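PDB 2NS6: mobilization protein A, which nicks one strand of plasmid R1162 DNA at the transfer origin and locally unwinds the DNA, acting in the relaxosome that prepares the plasmid for conjugation. Local coordinates for residues 25-30 / 36-41; 76-81 / 170-175; 89-94 / 108-113. All blocks are in the same frame, centred on the assembly; numbering follows the deposited sequence.

Interaction 3 sits between the other two: its strand meets interaction 1, its helix meets interaction 2. The centres of 1 and 3 are 12 Å apart, and I25 O of interaction 1 hydrogen-bonds at 2.7 Å to H111 NE2 of interaction 3, so the end of helix 18-26, which carries the nucleophile Y24, reaches a manganese ligand directly. Strands 38-44 and 106-113 are sheet neighbours. On the helical face, H175 ND1 of interaction 2 bonds to E93 OE1 of interaction 3 at 2.8 Å, joining two helices. Interactions 1 and 2 do not touch, with centres 21 Å apart, yet both reach the same five-stranded antiparallel sheet.

Interaction 1: residues 25-30 / 36-41; sequences IQREGK and DEVLHA
A Schellman motif ends helix 18-26, and its R27, at positive phi, lays a bent side chain against E37 and V38, on the segment leading into the outermost strand, 38-44. The aliphatic part does the closest touching: R27 CG comes to 3.2 Å from V38 CG2, a tight packing contact with the two side chains running obliquely past one another. The same methyl also reaches the helix end, with V38 CG2 3.5 Å from I25 O. Because R27 turns at its second torsion (chi2 -50°), the guanidinium swings over to E37, where NH1 lies 3.4 Å from the methylene carbon CB. The E37 side chain leads away, toward H111 and the bound manganese ion (about 4 Å at the nearest atoms), and R27 NH2 stays 5.6 Å from E37 OE1, too far for a salt bridge. R27 instead pairs through NH1 with D34 and forms a cation-pi contact with Y24, the residue that becomes covalently linked to DNA. At the other end of the contact, Q26 extends alongside A41, its NE2 3.8 Å from A41 CB. No hydrogen bond joins the two segments; packing alone connects them. Strand 38-44 pairs on its inner side with strand 106-113, which Q26 also touches at T107, while I25 reaches H121 and M123 on strand 117-124, so the helix end spans three neighbouring strands.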
ATOM      1  N   ILE A  25      -3.359  -4.477  -9.966  1.00 16.71           N
ATOM      2  CA  ILE A  25      -3.925  -3.177  -9.600  1.00 15.88           C
ATOM      3  C   ILE A  25      -3.319  -2.000 -10.368  1.00 14.70           C
ATOM      4  O   ILE A  25      -3.991  -0.997 -10.596  1.00 14.78           O
ATOM      5  CB  ILE A  25      -3.831  -2.895  -8.074  1.00 13.96           C
ATOM      6  CG1 ILE A  25      -2.376  -2.759  -7.629  1.00 14.04           C
ATOM      7  CG2 ILE A  25      -4.529  -4.000  -7.308  1.00 15.41           C
ATOM      8  CD1 ILE A  25      -2.235  -2.194  -6.215  1.00 13.19           C
ATOM      9  N   GLN A  26      -2.060  -2.109 -10.774  1.00 13.73           N
ATOM     10  CA  GLN A  26      -1.451  -1.019 -11.539  1.00 13.60           C
ATOM     11  C   GLN A  26      -1.605  -1.260 -13.044  1.00 15.35           C
ATOM     12  O   GLN A  26      -1.243  -0.408 -13.851  1.00 14.57           O
ATOM     13  CB  GLN A  26       0.043  -0.887 -11.235  1.00 11.60           C
ATOM     14  CG  GLN A  26       0.410  -0.403  -9.836  1.00 13.36           C
ATOM     15  CD  GLN A  26       1.916  -0.269  -9.676  1.00 14.95           C
ATOM     16  OE1 GLN A  26       2.637  -1.266  -9.585  1.00 18.24           O
ATOM     17  NE2 GLN A  26       2.398   0.965  -9.662  1.00 12.97           N
ATOM     18  N   ARG A  27      -2.136  -2.421 -13.413  1.00 15.94           N
ATOM     19  CA  ARG A  27      -2.286  -2.800 -14.820  1.00 17.62           C
ATOM     20  C   ARG A  27      -0.942  -2.689 -15.546  1.00 18.47           C
ATOM     21  O   ARG A  27      -0.821  -2.041 -16.592  1.00 17.71           O
ATOM     22  CB  ARG A  27      -3.369  -1.951 -15.518  1.00 17.45           C
ATOM     23  CG  ARG A  27      -4.797  -2.255 -15.032  1.00 18.32           C
ATOM     24  CD  ARG A  27      -5.074  -3.765 -15.054  1.00 20.67           C
ATOM     25  NE  ARG A  27      -6.221  -4.192 -14.240  1.00 23.52           N
ATOM     26  CZ  ARG A  27      -7.497  -4.052 -14.585  1.00 23.29           C
ATOM     27  NH1 ARG A  27      -7.824  -3.486 -15.738  1.00 29.11           N
ATOM     28  NH2 ARG A  27      -8.451  -4.506 -13.789  1.00 23.36           N
ATOM     29  N   GLU A  28       0.069  -3.329 -14.961  1.00 20.11           N
ATOM     30  CA  GLU A  28       1.422  -3.357 -15.517  1.00 22.45           C
ATOM     31  C   GLU A  28       1.715  -4.783 -15.967  1.00 22.62           C
ATOM     32  O   GLU A  28       0.872  -5.676 -15.837  1.00 22.75           O
ATOM     33  CB  GLU A  28       2.462  -2.937 -14.462  1.00 23.89           C
ATOM     34  CG  GLU A  28       2.324  -1.508 -13.942  1.00 25.34           C
ATOM     35  CD  GLU A  28       2.948  -0.469 -14.864  1.00 29.80           C
ATOM     36  OE1 GLU A  28       2.749  -0.551 -16.095  1.00 31.01           O
ATOM     37  OE2 GLU A  28       3.635   0.445 -14.349  1.00 34.15           O
ATOM     38  N   GLY A  29       2.917  -4.994 -16.485  1.00 24.00           N
ATOM     39  CA  GLY A  29       3.300  -6.316 -16.947  1.00 24.23           C
ATOM     40  C   GLY A  29       2.322  -6.848 -17.976  1.00 25.12           C
ATOM     41  O   GLY A  29       1.994  -6.164 -18.946  1.00 24.76           O
ATOM     42  N   LYS A  30       1.854  -8.071 -17.753  1.00 26.55           N
ATOM     43  CA  LYS A  30       0.912  -8.721 -18.650  1.00 28.33           C
ATOM     44  C   LYS A  30      -0.344  -7.883 -18.900  1.00 27.88           C
ATOM     45  O   LYS A  30      -0.939  -7.961 -19.974  1.00 27.52           O
ATOM     46  CB  LYS A  30       0.509 -10.086 -18.087  1.00 29.08           C
ATOM     47  CG  LYS A  30       1.690 -10.928 -17.631  1.00 33.27           C
ATOM     48  CD  LYS A  30       1.303 -12.378 -17.350  1.00 34.29           C
ATOM     49  CE  LYS A  30       2.453 -13.135 -16.677  1.00 35.37           C
ATOM     50  NZ  LYS A  30       3.710 -13.141 -17.483  1.00 36.78           N
ATOM     51  N   ASP A  36      -6.963   1.188 -18.979  1.00 29.26           N
ATOM     52  CA  ASP A  36      -8.050   2.148 -18.850  1.00 27.90           C
ATOM     53  C   ASP A  36      -8.717   2.158 -17.483  1.00 25.37           C
ATOM     54  O   ASP A  36      -9.238   3.186 -17.055  1.00 23.84           O
ATOM     55  CB  ASP A  36      -9.067   1.933 -19.962  1.00 31.14           C
ATOM     56  CG  ASP A  36      -8.719   2.740 -21.204  1.00 33.97           C
ATOM     57  OD1 ASP A  36      -7.510   2.982 -21.409  1.00 36.80           O
ATOM     58  OD2 ASP A  36      -9.633   3.131 -21.958  1.00 34.85           O
ATOM     59  N   GLU A  37      -8.671   1.029 -16.785  1.00 21.67           N
ATOM     60  CA  GLU A  37      -9.257   0.955 -15.458  1.00 20.49           C
ATOM     61  C   GLU A  37      -8.421   1.729 -14.417  1.00 20.03           C
ATOM     62  O   GLU A  37      -8.948   2.137 -13.376  1.00 19.57           O
ATOM     63  CB  GLU A  37      -9.413  -0.508 -15.050  1.00 19.56           C
ATOM     64  CG  GLU A  37      -9.910  -0.722 -13.635  1.00 20.15           C
ATOM     65  CD  GLU A  37     -11.325  -0.238 -13.426  1.00 21.08           C
ATOM     66  OE1 GLU A  37     -11.802  -0.276 -12.269  1.00 20.50           O
ATOM     67  OE2 GLU A  37     -11.964   0.179 -14.413  1.00 19.84           O
ATOM     68  N   VAL A  38      -7.138   1.951 -14.702  1.00 18.17           N
ATOM     69  CA  VAL A  38      -6.254   2.669 -13.772  1.00 18.13           C
ATOM     70  C   VAL A  38      -6.144   4.166 -14.047  1.00 17.89           C
ATOM     71  O   VAL A  38      -5.672   4.582 -15.103  1.00 17.36           O
ATOM     72  CB  VAL A  38      -4.822   2.091 -13.773  1.00 17.76           C
ATOM     73  CG1 VAL A  38      -3.984   2.786 -12.683  1.00 18.41           C
ATOM     74  CG2 VAL A  38      -4.864   0.606 -13.524  1.00 16.75           C
ATOM     75  N   LEU A  39      -6.575   4.960 -13.073  1.00 18.73           N
ATOM     76  CA  LEU A  39      -6.568   6.420 -13.163  1.00 17.69           C
ATOM     77  C   LEU A  39      -5.328   7.043 -12.521  1.00 18.25           C
ATOM     78  O   LEU A  39      -4.951   8.174 -12.847  1.00 17.23           O
ATOM     79  CB  LEU A  39      -7.816   6.971 -12.471  1.00 18.76           C
ATOM     80  CG  LEU A  39      -9.115   7.226 -13.266  1.00 22.12           C
ATOM     81  CD1 LEU A  39      -9.343   6.194 -14.343  1.00 21.10           C
ATOM     82  CD2 LEU A  39     -10.274   7.251 -12.277  1.00 21.39           C
ATOM     83  N   HIS A  40      -4.702   6.301 -11.610  1.00 15.40           N
ATOM     84  CA  HIS A  40      -3.521   6.775 -10.904  1.00 16.42           C
ATOM     85  C   HIS A  40      -2.820   5.650 -10.167  1.00 16.09           C
ATOM     86  O   HIS A  40      -3.462   4.727  -9.676  1.00 15.34           O
ATOM     87  CB  HIS A  40      -3.908   7.837  -9.880  1.00 16.08           C
ATOM     88  CG  HIS A  40      -2.758   8.326  -9.055  1.00 18.44           C
ATOM     89  ND1 HIS A  40      -1.697   9.019  -9.596  1.00 18.83           N
ATOM     90  CD2 HIS A  40      -2.509   8.238  -7.725  1.00 16.64           C
ATOM     91  CE1 HIS A  40      -0.847   9.340  -8.636  1.00 19.00           C
ATOM     92  NE2 HIS A  40      -1.319   8.879  -7.490  1.00 15.73           N
ATOM     93  N   ALA A  41      -1.498   5.744 -10.081  1.00 17.17           N
ATOM     94  CA  ALA A  41      -0.705   4.750  -9.373  1.00 17.81           C
ATOM     95  C   ALA A  41       0.513   5.444  -8.775  1.00 16.39           C
ATOM     96  O   ALA A  41       1.032   6.388  -9.354  1.00 17.35           O
ATOM     97  CB  ALA A  41      -0.267   3.647 -10.324  1.00 15.14           C
TER

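Interaction 2: residues 76-81 / 170-175; sequences FALPVE and EAWADH
The end of strand 71-77 runs past helix 164-181 with the CA atoms of F76 and W172 8.3 Å apart, a gap bridged by the indole of W172. F76 presents the edge of its ring to one face of that indole: the F76 ring and the six-membered ring of W172 have centroids 4.5 Å apart and planes at 60°, an edge-to-face pair. The point of entry is F76 CD2, 3.4 Å from W172 CZ2 and displaced toward the rim. With CG of F76 wedged between its own backbone N and carbonyl carbon (chi1 45°), the phenyl ring lies against one face of the benzo half, while F76 CB makes a CH-pi contact with the five-membered ring, 4.0 Å from its centroid and 19° off the normal. The rim of the indole is occupied by the next two residues. A77 O approaches W172 CZ2 to 3.1 Å near the ring plane, where the slightly positive C-H edge probably suits a carbonyl oxygen, and L78 CD2 rests 3.7 Å from W172 CH2. F94 of helix 84-99 meets both the indole and the F76 ring, making a three-way aromatic group. This group is part of the hydrophobic layer between the antiparallel sheet of the relaxase and the helices 84-99 and 164-181 that pack on one of its faces.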
ATOM      1  N   PHE A  76     -10.632   1.011  -0.367  1.00 18.24           N
ATOM      2  CA  PHE A  76     -11.596   2.016   0.062  1.00 18.11           C
ATOM      3  C   PHE A  76     -12.208   2.784  -1.106  1.00 16.80           C
ATOM      4  O   PHE A  76     -11.530   3.098  -2.081  1.00 15.51           O
ATOM      5  CB  PHE A  76     -10.945   2.988   1.056  1.00 17.51           C
ATOM      6  CG  PHE A  76      -9.578   3.473   0.650  1.00 19.46           C
ATOM      7  CD1 PHE A  76      -8.460   2.652   0.780  1.00 19.32           C
ATOM      8  CD2 PHE A  76      -9.408   4.748   0.123  1.00 19.09           C
ATOM      9  CE1 PHE A  76      -7.198   3.098   0.400  1.00 19.07           C
ATOM     10  CE2 PHE A  76      -8.148   5.204  -0.260  1.00 20.86           C
ATOM     11  CZ  PHE A  76      -7.043   4.374  -0.127  1.00 18.74           C
ATOM     12  N   ALA A  77     -13.503   3.067  -1.006  1.00 15.94           N
ATOM     13  CA  ALA A  77     -14.206   3.800  -2.048  1.00 15.80           C
ATOM     14  C   ALA A  77     -13.822   5.275  -1.978  1.00 16.80           C
ATOM     15  O   ALA A  77     -13.534   5.795  -0.898  1.00 18.79           O
ATOM     16  CB  ALA A  77     -15.724   3.641  -1.869  1.00 16.65           C
ATOM     17  N   LEU A  78     -13.820   5.939  -3.129  1.00 16.87           N
ATOM     18  CA  LEU A  78     -13.479   7.364  -3.218  1.00 17.48           C
ATOM     19  C   LEU A  78     -14.733   8.206  -3.505  1.00 17.27           C
ATOM     20  O   LEU A  78     -15.612   7.781  -4.249  1.00 15.66           O
ATOM     21  CB  LEU A  78     -12.449   7.584  -4.334  1.00 15.50           C
ATOM     22  CG  LEU A  78     -11.049   6.993  -4.127  1.00 18.30           C
ATOM     23  CD1 LEU A  78     -10.264   7.059  -5.421  1.00 13.64           C
ATOM     24  CD2 LEU A  78     -10.324   7.762  -3.015  1.00 20.12           C
ATOM     25  N   PRO A  79     -14.832   9.410  -2.913  1.00 19.09           N
ATOM     26  CA  PRO A  79     -16.005  10.260  -3.153  1.00 19.10           C
ATOM     27  C   PRO A  79     -16.127  10.613  -4.637  1.00 21.31           C
ATOM     28  O   PRO A  79     -15.170  11.115  -5.238  1.00 20.96           O
ATOM     29  CB  PRO A  79     -15.723  11.490  -2.293  1.00 20.79           C
ATOM     30  CG  PRO A  79     -14.892  10.942  -1.171  1.00 21.24           C
ATOM     31  CD  PRO A  79     -13.948  10.013  -1.899  1.00 19.45           C
ATOM     32  N   VAL A  80     -17.294  10.355  -5.230  1.00 21.27           N
ATOM     33  CA  VAL A  80     -17.505  10.646  -6.651  1.00 22.88           C
ATOM     34  C   VAL A  80     -17.556  12.125  -7.007  1.00 21.48           C
ATOM     35  O   VAL A  80     -17.289  12.493  -8.151  1.00 20.76           O
ATOM     36  CB  VAL A  80     -18.813  10.008  -7.190  1.00 24.88           C
ATOM     37  CG1 VAL A  80     -18.574   8.551  -7.570  1.00 27.08           C
ATOM     38  CG2 VAL A  80     -19.911  10.111  -6.148  1.00 26.09           C
ATOM     39  N   GLU A  81     -17.901  12.967  -6.037  1.00 20.97           N
ATOM     40  CA  GLU A  81     -17.994  14.406  -6.273  1.00 21.72           C
ATOM     41  C   GLU A  81     -16.623  15.028  -6.520  1.00 21.84           C
ATOM     42  O   GLU A  81     -16.495  16.006  -7.253  1.00 20.00           O
ATOM     43  CB  GLU A  81     -18.637  15.107  -5.070  1.00 24.73           C
ATOM     44  CG  GLU A  81     -19.944  14.490  -4.567  1.00 28.32           C
ATOM     45  CD  GLU A  81     -19.772  13.747  -3.246  1.00 31.64           C
ATOM     46  OE1 GLU A  81     -19.032  12.736  -3.213  1.00 32.44           O
ATOM     47  OE2 GLU A  81     -20.369  14.178  -2.234  1.00 32.68           O
ATOM     48  N   GLU A 170     -12.220   5.099  10.765  1.00 25.85           N
ATOM     49  CA  GLU A 170     -12.490   6.422  11.317  1.00 26.47           C
ATOM     50  C   GLU A 170     -11.501   7.418  10.727  1.00 26.81           C
ATOM     51  O   GLU A 170     -11.836   8.578  10.482  1.00 27.24           O
ATOM     52  CB  GLU A 170     -12.350   6.417  12.837  1.00 29.75           C
ATOM     53  CG  GLU A 170     -12.686   7.759  13.471  1.00 35.19           C
ATOM     54  CD  GLU A 170     -12.436   7.788  14.964  1.00 37.65           C
ATOM     55  OE1 GLU A 170     -12.772   8.811  15.599  1.00 39.44           O
ATOM     56  OE2 GLU A 170     -11.901   6.793  15.503  1.00 40.93           O
ATOM     57  N   ALA A 171     -10.273   6.960  10.507  1.00 26.93           N
ATOM     58  CA  ALA A 171      -9.238   7.810   9.935  1.00 25.96           C
ATOM     59  C   ALA A 171      -9.595   8.135   8.487  1.00 24.12           C
ATOM     60  O   ALA A 171      -9.508   9.289   8.061  1.00 24.18           O
ATOM     61  CB  ALA A 171      -7.885   7.115  10.012  1.00 27.42           C
ATOM     62  N   TRP A 172     -10.008   7.123   7.731  1.00 23.60           N
ATOM     63  CA  TRP A 172     -10.383   7.332   6.336  1.00 22.77           C
ATOM     64  C   TRP A 172     -11.536   8.328   6.258  1.00 24.06           C
ATOM     65  O   TRP A 172     -11.519   9.245   5.431  1.00 24.01           O
ATOM     66  CB  TRP A 172     -10.791   6.006   5.681  1.00 21.30           C
ATOM     67  CG  TRP A 172     -11.361   6.153   4.284  1.00 19.72           C
ATOM     68  CD1 TRP A 172     -12.541   5.642   3.834  1.00 21.18           C
ATOM     69  CD2 TRP A 172     -10.794   6.875   3.179  1.00 19.57           C
ATOM     70  NE1 TRP A 172     -12.752   6.003   2.524  1.00 20.69           N
ATOM     71  CE2 TRP A 172     -11.697   6.762   2.095  1.00 19.58           C
ATOM     72  CE3 TRP A 172      -9.615   7.611   3.001  1.00 19.11           C
ATOM     73  CZ2 TRP A 172     -11.460   7.353   0.846  1.00 20.57           C
ATOM     74  CZ3 TRP A 172      -9.376   8.203   1.755  1.00 21.15           C
ATOM     75  CH2 TRP A 172     -10.298   8.069   0.694  1.00 20.17           C
ATOM     76  N   ALA A 173     -12.527   8.151   7.132  1.00 23.72           N
ATOM     77  CA  ALA A 173     -13.694   9.035   7.170  1.00 24.28           C
ATOM     78  C   ALA A 173     -13.274  10.490   7.376  1.00 24.02           C
ATOM     79  O   ALA A 173     -13.684  11.375   6.629  1.00 24.36           O
ATOM     80  CB  ALA A 173     -14.635   8.601   8.290  1.00 25.09           C
ATOM     81  N   ASP A 174     -12.460  10.717   8.402  1.00 23.43           N
ATOM     82  CA  ASP A 174     -11.947  12.041   8.742  1.00 22.99           C
ATOM     83  C   ASP A 174     -11.214  12.645   7.542  1.00 23.26           C
ATOM     84  O   ASP A 174     -11.271  13.854   7.308  1.00 21.82           O
ATOM     85  CB  ASP A 174     -11.010  11.912   9.956  1.00 24.89           C
ATOM     86  CG  ASP A 174     -10.272  13.210  10.298  1.00 27.93           C
ATOM     87  OD1 ASP A 174     -10.931  14.242  10.553  1.00 28.16           O
ATOM     88  OD2 ASP A 174      -9.018  13.182  10.327  1.00 26.21           O
ATOM     89  N   HIS A 175     -10.540  11.794   6.772  1.00 21.46           N
ATOM     90  CA  HIS A 175      -9.798  12.242   5.598  1.00 21.21           C
ATOM     91  C   HIS A 175     -10.733  12.583   4.442  1.00 21.09           C
ATOM     92  O   HIS A 175     -10.664  13.680   3.887  1.00 20.57           O
ATOM     93  CB  HIS A 175      -8.789  11.163   5.176  1.00 22.04           C
ATOM     94  CG  HIS A 175      -7.507  11.210   5.948  1.00 20.56           C
ATOM     95  ND1 HIS A 175      -6.393  11.883   5.496  1.00 23.14           N
ATOM     96  CD2 HIS A 175      -7.186  10.730   7.174  1.00 19.29           C
ATOM     97  CE1 HIS A 175      -5.438  11.817   6.409  1.00 20.04           C
ATOM     98  NE2 HIS A 175      -5.895  11.123   7.436  1.00 22.56           N
TER

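Interaction 3: residues 89-94 / 108-113; sequences ALASEF and LAIHAG. With MN (manganese (II) ion), chain B.
Successive residues of strand 106-113 face opposite ways: L108 and I110 pack on A91 of a helix, whereas H111 points to the other face of the sheet and binds manganese. The helix belongs to a beta-alpha-beta crossover, in which strand 71-77, helix 84-99 and strand 106-113 follow one another and strand 117-124 is inserted between the two strands. In keeping with that topology, the axes of 89-94 and 108-113 run roughly antiparallel but well skewed, at 148°, with a closest approach of 9.7 Å. The contact is small, and no hydrogen bond crosses it; side-chain carbons do most of the touching. A91's methyl faces the sheet, and I110 CD1 meets A91 CB at 3.9 Å, the tip of the isoleucine's extended branch against the alanine. L108 brings its two methyls to two atoms of A91. Its first torsion (chi1 73°) puts CG between the backbone N and the carbonyl carbon, and the fork at CG then offers CD1 to A91 CB at 4.4 Å and CD2 to A91 O at 4.1 Å. Beside them, S92 turns its hydroxyl off to E42 of strand 38-44 and to K88 O in the preceding turn of its own helix. On the opposite face, H111 joins H119 and H121, whose His-Cys-His sequence matches the HUH signature of this class of nickases, in a three-histidine metal site. Its ring is fixed through both nitrogens, NE2 being hydrogen-bonded to I25 O of helix 18-26. H111 CG lies beside its backbone N (chi1 -76°), which helps to bring the ring to the metal: H111 ND1 coordinates manganese at 2.4 Å, and water 1 is a further ligand, its oxygen also 2.4 Å from the manganese ion.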
ATOM      1  N   ALA A  89      -4.873  13.449  -4.529  1.00 14.58           N
ATOM      2  CA  ALA A  89      -4.303  14.019  -3.314  1.00 14.41           C
ATOM      3  C   ALA A  89      -4.819  13.287  -2.086  1.00 12.93           C
ATOM      4  O   ALA A  89      -4.048  12.963  -1.182  1.00 14.73           O
ATOM      5  CB  ALA A  89      -4.630  15.520  -3.222  1.00 13.80           C
ATOM      6  N   LEU A  90      -6.123  13.023  -2.048  1.00 13.72           N
ATOM      7  CA  LEU A  90      -6.732  12.330  -0.908  1.00 12.51           C
ATOM      8  C   LEU A  90      -6.158  10.929  -0.669  1.00 13.45           C
ATOM      9  O   LEU A  90      -5.812  10.583   0.465  1.00 14.07           O
ATOM     10  CB  LEU A  90      -8.255  12.236  -1.097  1.00 13.24           C
ATOM     11  CG  LEU A  90      -9.031  11.397  -0.079  1.00 11.12           C
ATOM     12  CD1 LEU A  90      -8.831  11.951   1.323  1.00 11.12           C
ATOM     13  CD2 LEU A  90     -10.512  11.392  -0.438  1.00 13.35           C
ATOM     14  N   ALA A  91      -6.064  10.132  -1.733  1.00 13.10           N
ATOM     15  CA  ALA A  91      -5.533   8.771  -1.644  1.00 14.43           C
ATOM     16  C   ALA A  91      -4.084   8.774  -1.162  1.00 14.92           C
ATOM     17  O   ALA A  91      -3.717   8.002  -0.268  1.00 13.74           O
ATOM     18  CB  ALA A  91      -5.626   8.075  -3.010  1.00 14.18           C
ATOM     19  N   SER A  92      -3.270   9.645  -1.758  1.00 16.57           N
ATOM     20  CA  SER A  92      -1.861   9.763  -1.384  1.00 17.29           C
ATOM     21  C   SER A  92      -1.798  10.150   0.081  1.00 16.86           C
ATOM     22  O   SER A  92      -1.048   9.568   0.870  1.00 17.04           O
ATOM     23  CB  SER A  92      -1.169  10.857  -2.197  1.00 17.85           C
ATOM     24  OG  SER A  92      -1.334  10.653  -3.586  1.00 20.07           O
ATOM     25  N   GLU A  93      -2.599  11.149   0.430  1.00 17.46           N
ATOM     26  CA  GLU A  93      -2.654  11.643   1.794  1.00 17.91           C
ATOM     27  C   GLU A  93      -2.974  10.519   2.770  1.00 16.78           C
ATOM     28  O   GLU A  93      -2.309  10.376   3.799  1.00 16.28           O
ATOM     29  CB  GLU A  93      -3.710  12.747   1.905  1.00 22.56           C
ATOM     30  CG  GLU A  93      -3.742  13.461   3.249  1.00 25.85           C
ATOM     31  CD  GLU A  93      -5.008  14.288   3.429  1.00 28.33           C
ATOM     32  OE1 GLU A  93      -6.106  13.689   3.436  1.00 31.82           O
ATOM     33  OE2 GLU A  93      -4.907  15.521   3.562  1.00 28.70           O
ATOM     34  N   PHE A  94      -3.982   9.709   2.454  1.00 14.13           N
ATOM     35  CA  PHE A  94      -4.346   8.630   3.361  1.00 13.36           C
ATOM     36  C   PHE A  94      -3.261   7.535   3.402  1.00 14.28           C
ATOM     37  O   PHE A  94      -3.020   6.941   4.450  1.00 16.04           O
ATOM     38  CB  PHE A  94      -5.717   8.051   2.975  1.00 13.77           C
ATOM     39  CG  PHE A  94      -6.266   7.050   3.966  1.00 14.17           C
ATOM     40  CD1 PHE A  94      -6.500   7.399   5.299  1.00 16.46           C
ATOM     41  CD2 PHE A  94      -6.547   5.753   3.562  1.00 15.24           C
ATOM     42  CE1 PHE A  94      -7.013   6.463   6.205  1.00 15.91           C
ATOM     43  CE2 PHE A  94      -7.058   4.813   4.458  1.00 17.19           C
ATOM     44  CZ  PHE A  94      -7.288   5.168   5.781  1.00 14.37           C
ATOM     45  N   LEU A 108       0.004   1.947  -4.369  1.00 13.47           N
ATOM     46  CA  LEU A 108      -1.431   2.167  -4.410  1.00 14.03           C
ATOM     47  C   LEU A 108      -1.852   2.496  -5.823  1.00 15.11           C
ATOM     48  O   LEU A 108      -1.070   2.995  -6.626  1.00 13.13           O
ATOM     49  CB  LEU A 108      -1.834   3.314  -3.476  1.00 18.49           C
ATOM     50  CG  LEU A 108      -1.509   4.756  -3.857  1.00 19.61           C
ATOM     51  CD1 LEU A 108      -2.605   5.319  -4.741  1.00 21.15           C
ATOM     52  CD2 LEU A 108      -1.391   5.605  -2.595  1.00 24.49           C
ATOM     53  N   ALA A 109      -3.103   2.210  -6.129  1.00 13.05           N
ATOM     54  CA  ALA A 109      -3.612   2.501  -7.447  1.00 14.03           C
ATOM     55  C   ALA A 109      -5.060   2.930  -7.275  1.00 13.21           C
ATOM     56  O   ALA A 109      -5.764   2.442  -6.382  1.00 14.70           O
ATOM     57  CB  ALA A 109      -3.511   1.248  -8.322  1.00 10.90           C
ATOM     58  N   ILE A 110      -5.493   3.867  -8.104  1.00 14.13           N
ATOM     59  CA  ILE A 110      -6.879   4.346  -8.077  1.00 15.17           C
ATOM     60  C   ILE A 110      -7.553   3.735  -9.304  1.00 16.05           C
ATOM     61  O   ILE A 110      -7.001   3.782 -10.401  1.00 18.51           O
ATOM     62  CB  ILE A 110      -6.954   5.903  -8.178  1.00 16.40           C
ATOM     63  CG1 ILE A 110      -6.530   6.539  -6.847  1.00 17.66           C
ATOM     64  CG2 ILE A 110      -8.382   6.332  -8.558  1.00 16.44           C
ATOM     65  CD1 ILE A 110      -6.412   8.069  -6.880  1.00 20.72           C
ATOM     66  N   HIS A 111      -8.737   3.160  -9.114  1.00 16.99           N
ATOM     67  CA  HIS A 111      -9.476   2.534 -10.206  1.00 18.38           C
ATOM     68  C   HIS A 111     -10.792   3.233 -10.552  1.00 22.11           C
ATOM     69  O   HIS A 111     -11.444   3.824  -9.687  1.00 22.30           O
ATOM     70  CB  HIS A 111      -9.775   1.070  -9.866  1.00 15.83           C
ATOM     71  CG  HIS A 111      -8.597   0.160 -10.013  1.00 12.78           C
ATOM     72  ND1 HIS A 111      -8.645  -1.178  -9.693  1.00 11.70           N
ATOM     73  CD2 HIS A 111      -7.340   0.395 -10.468  1.00 12.83           C
ATOM     74  CE1 HIS A 111      -7.470  -1.732  -9.945  1.00 11.98           C
ATOM     75  NE2 HIS A 111      -6.662  -0.797 -10.417  1.00 11.88           N
ATOM     76  N   ALA A 112     -11.186   3.148 -11.818  1.00 24.13           N
ATOM     77  CA  ALA A 112     -12.434   3.748 -12.269  1.00 29.06           C
ATOM     78  C   ALA A 112     -13.534   2.692 -12.293  1.00 31.71           C
ATOM     79  O   ALA A 112     -13.956   2.262 -13.367  1.00 37.89           O
ATOM     80  CB  ALA A 112     -12.261   4.335 -13.669  1.00 27.28           C
ATOM     81  N   GLY A 113     -13.993   2.261 -11.125  1.00 34.28           N
ATOM     82  CA  GLY A 113     -15.047   1.261 -11.082  1.00 35.01           C
ATOM     83  C   GLY A 113     -16.235   1.747 -11.891  1.00 36.99           C
ATOM     84  O   GLY A 113     -17.101   2.463 -11.376  1.00 39.04           O
TER
HETATM   85 MN    MN B1001     -10.397  -2.321  -8.585  1.00 24.02          MN
HETATM   86  O   HOH W   1     -11.733  -2.249 -10.542  1.00 25.08           O